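Local coordinates for hypothetical protein PH0823 (Pyrococcus horikoshii, PDB 2DUM) that is of unknown function but belongs to the universal stress protein A family and may, like its relatives, act in stress responses, at residues A[35-40]-A[97-102]. Residues are numbered along the deposited sequence; the frame is centred on the assembly and turned at random.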
loop_
_atom_site.group_PDB
_atom_site.type_symbol
_atom_site.label_atom_id
_atom_site.label_comp_id
_atom_site.label_asym_id
_atom_site.label_seq_id
_atom_site.Cartn_x
_atom_site.Cartn_y
_atom_site.Cartn_z
ATOM N N GLU A 35 10.673 13.569 -4.001
ATOM C CA GLU A 35 9.667 14.462 -4.619
ATOM C C GLU A 35 8.268 13.890 -4.491
ATOM O O GLU A 35 8.044 12.726 -4.646
ATOM C CB GLU A 35 10.045 14.583 -6.083
ATOM C CG GLU A 35 9.169 15.433 -7.113
ATOM C CD GLU A 35 9.818 15.283 -8.597
ATOM O OE1 GLU A 35 9.160 15.567 -9.644
ATOM O OE2 GLU A 35 11.013 14.810 -8.730
ATOM N N VAL A 36 7.290 14.710 -4.244
ATOM C CA VAL A 36 5.893 14.226 -4.401
ATOM C C VAL A 36 5.091 14.910 -5.584
ATOM O O VAL A 36 5.067 16.121 -5.721
ATOM C CB VAL A 36 5.108 14.273 -3.053
ATOM C CG1 VAL A 36 5.691 15.278 -2.238
ATOM C CG2 VAL A 36 3.584 14.540 -3.236
ATOM N N ILE A 37 4.435 14.168 -6.440
ATOM C CA ILE A 37 3.664 14.871 -7.404
ATOM C C ILE A 37 2.256 14.792 -6.865
ATOM O O ILE A 37 1.674 13.722 -6.674
ATOM C CB ILE A 37 3.738 14.131 -8.706
ATOM C CG1 ILE A 37 5.159 14.003 -9.126
ATOM C CG2 ILE A 37 2.859 14.714 -9.797
ATOM C CD1 ILE A 37 5.407 12.597 -9.656
ATOM N N LEU A 38 1.691 15.934 -6.656
ATOM C CA LEU A 38 0.403 16.010 -6.109
ATOM C C LEU A 38 -0.595 16.068 -7.265
ATOM O O LEU A 38 -0.881 17.142 -7.736
ATOM C CB LEU A 38 0.432 17.327 -5.424
ATOM C CG LEU A 38 -0.777 17.733 -4.685
ATOM C CD1 LEU A 38 -0.732 16.792 -3.476
ATOM C CD2 LEU A 38 -0.593 19.245 -4.348
ATOM N N LEU A 39 -1.137 14.938 -7.737
ATOM C CA LEU A 39 -2.061 14.916 -8.903
ATOM C C LEU A 39 -3.487 15.223 -8.571
ATOM O O LEU A 39 -3.915 15.027 -7.449
ATOM C CB LEU A 39 -2.054 13.555 -9.508
ATOM C CG LEU A 39 -2.699 13.449 -10.873
ATOM C CD1 LEU A 39 -2.379 14.645 -11.657
ATOM C CD2 LEU A 39 -2.160 12.274 -11.618
ATOM N N HIS A 40 -4.227 15.749 -9.539
ATOM C CA HIS A 40 -5.703 15.936 -9.429
ATOM C C HIS A 40 -6.353 15.764 -10.753
ATOM O O HIS A 40 -6.061 16.531 -11.702
ATOM C CB HIS A 40 -6.123 17.325 -9.003
ATOM C CG HIS A 40 -7.605 17.496 -8.948
ATOM N ND1 HIS A 40 -8.415 16.666 -8.209
ATOM C CD2 HIS A 40 -8.438 18.382 -9.559
ATOM C CE1 HIS A 40 -9.679 17.049 -8.343
ATOM N NE2 HIS A 40 -9.727 18.087 -9.160
ATOM N N ARG A 97 5.478 19.043 -6.747
ATOM C CA ARG A 97 4.966 19.679 -7.941
ATOM C C ARG A 97 3.508 19.402 -8.059
ATOM O O ARG A 97 2.916 18.795 -7.185
ATOM C CB ARG A 97 5.633 19.191 -9.189
ATOM C CG ARG A 97 5.892 17.772 -9.273
ATOM C CD ARG A 97 6.839 17.715 -10.434
ATOM N NE ARG A 97 6.125 17.521 -11.673
ATOM C CZ ARG A 97 6.343 16.491 -12.501
ATOM N NH1 ARG A 97 5.549 16.424 -13.581
ATOM N NH2 ARG A 97 7.330 15.542 -12.290
ATOM N N THR A 98 2.934 19.846 -9.167
ATOM C CA THR A 98 1.518 19.703 -9.423
ATOM C C THR A 98 1.354 19.096 -10.824
ATOM O O THR A 98 2.212 19.287 -11.684
ATOM C CB THR A 98 0.816 21.044 -9.282
ATOM O OG1 THR A 98 1.498 21.995 -10.112
ATOM C CG2 THR A 98 0.800 21.526 -7.789
ATOM N N ILE A 99 0.326 18.264 -10.982
ATOM C CA ILE A 99 -0.204 17.965 -12.269
ATOM C C ILE A 99 -1.722 17.904 -12.140
ATOM O O ILE A 99 -2.273 17.499 -11.103
ATOM C CB ILE A 99 0.231 16.635 -12.752
ATOM C CG1 ILE A 99 1.740 16.438 -12.697
ATOM C CG2 ILE A 99 -0.153 16.489 -14.153
ATOM C CD1 ILE A 99 2.094 15.051 -13.170
ATOM N N ILE A 100 -2.384 18.311 -13.218
ATOM C CA ILE A 100 -3.836 18.451 -13.357
ATOM C C ILE A 100 -4.040 17.774 -14.681
ATOM O O ILE A 100 -3.426 18.211 -15.701
ATOM C CB ILE A 100 -4.251 19.920 -13.627
ATOM C CG1 ILE A 100 -4.631 20.692 -12.355
ATOM C CG2 ILE A 100 -5.527 19.971 -14.332
ATOM C CD1 ILE A 100 -3.503 20.904 -11.190
ATOM N N ARG A 101 -4.875 16.721 -14.685
ATOM C CA ARG A 101 -5.269 16.088 -15.923
ATOM C C ARG A 101 -6.753 16.025 -15.911
ATOM O O ARG A 101 -7.338 16.111 -14.848
ATOM C CB ARG A 101 -4.666 14.690 -16.015
ATOM C CG ARG A 101 -3.174 14.553 -15.607
ATOM C CD ARG A 101 -2.187 15.185 -16.563
ATOM N NE ARG A 101 -1.371 14.177 -17.239
ATOM C CZ ARG A 101 -1.741 12.912 -17.556
ATOM N NH1 ARG A 101 -0.845 12.117 -18.189
ATOM N NH2 ARG A 101 -2.976 12.412 -17.253
ATOM N N PHE A 102 -7.368 15.939 -17.096
ATOM C CA PHE A 102 -8.820 15.576 -17.256
ATOM C C PHE A 102 -9.016 14.099 -17.442
ATOM O O PHE A 102 -8.170 13.430 -18.042
ATOM C CB PHE A 102 -9.452 16.335 -18.436
ATOM C CG PHE A 102 -9.520 17.760 -18.172
ATOM C CD1 PHE A 102 -8.542 18.618 -18.682
ATOM C CD2 PHE A 102 -10.440 18.240 -17.236
ATOM C CE1 PHE A 102 -8.523 20.007 -18.328
ATOM C CE2 PHE A 102 -10.429 19.603 -16.858
ATOM C CZ PHE A 102 -9.471 20.497 -17.409
#
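Glu35 and Arg97 meet by a salt bridge at one end of two neighbouring parallel strands, 35-43 and 95-103. These belong to the five-stranded parallel sheet of the universal stress protein fold, an alpha/beta sheet with helices on both faces. Strand 95-103 is outermost within the chain. Helix 69-90 lies in the crossover that joins the two strands.

The Glu35 chain is extended, with CG anti to the backbone N (chi1 178°), and its carboxylate reaches the end of the Arg97 side chain. Arg97 NH2 donates to Glu35 OE1 at 3.2 Å, almost straight (175°). OE1 sits at the guanidinium edge, in its plane, while the two flat groups are turned 43° apart. Ile37 runs alongside Arg97 in the same direction. Its CG1 lies 3.8 Å from Arg97 CG and also sits over one face of the guanidinium, nearest NH2.

Ile37, Leu39, Arg97 and Ile99 share one face of the sheet. There Ile37 CG2 touches Ile99 CD1 at 3.5 Å, the two side chains crossing at a slant. Leu39 CD1 packs against Ile99 CB, and Val112 of helix 105-115 touches both residues. Leu38, His40, Thr98 and Ile100 face the other way. Leu80 of helix 69-90 touches Leu38, Thr98 and Ile100 there, while His40 ND1 bonds to Thr12 O.

Four backbone bonds hold the strands in parallel register. Arg97 uses both its backbone N and its O towards this one strand: N donates to Val36 O, and O accepts from Leu38 N. Further along, His40 N donates to Ile99 O, and His40 O accepts from Arg101 N at 3.2 Å.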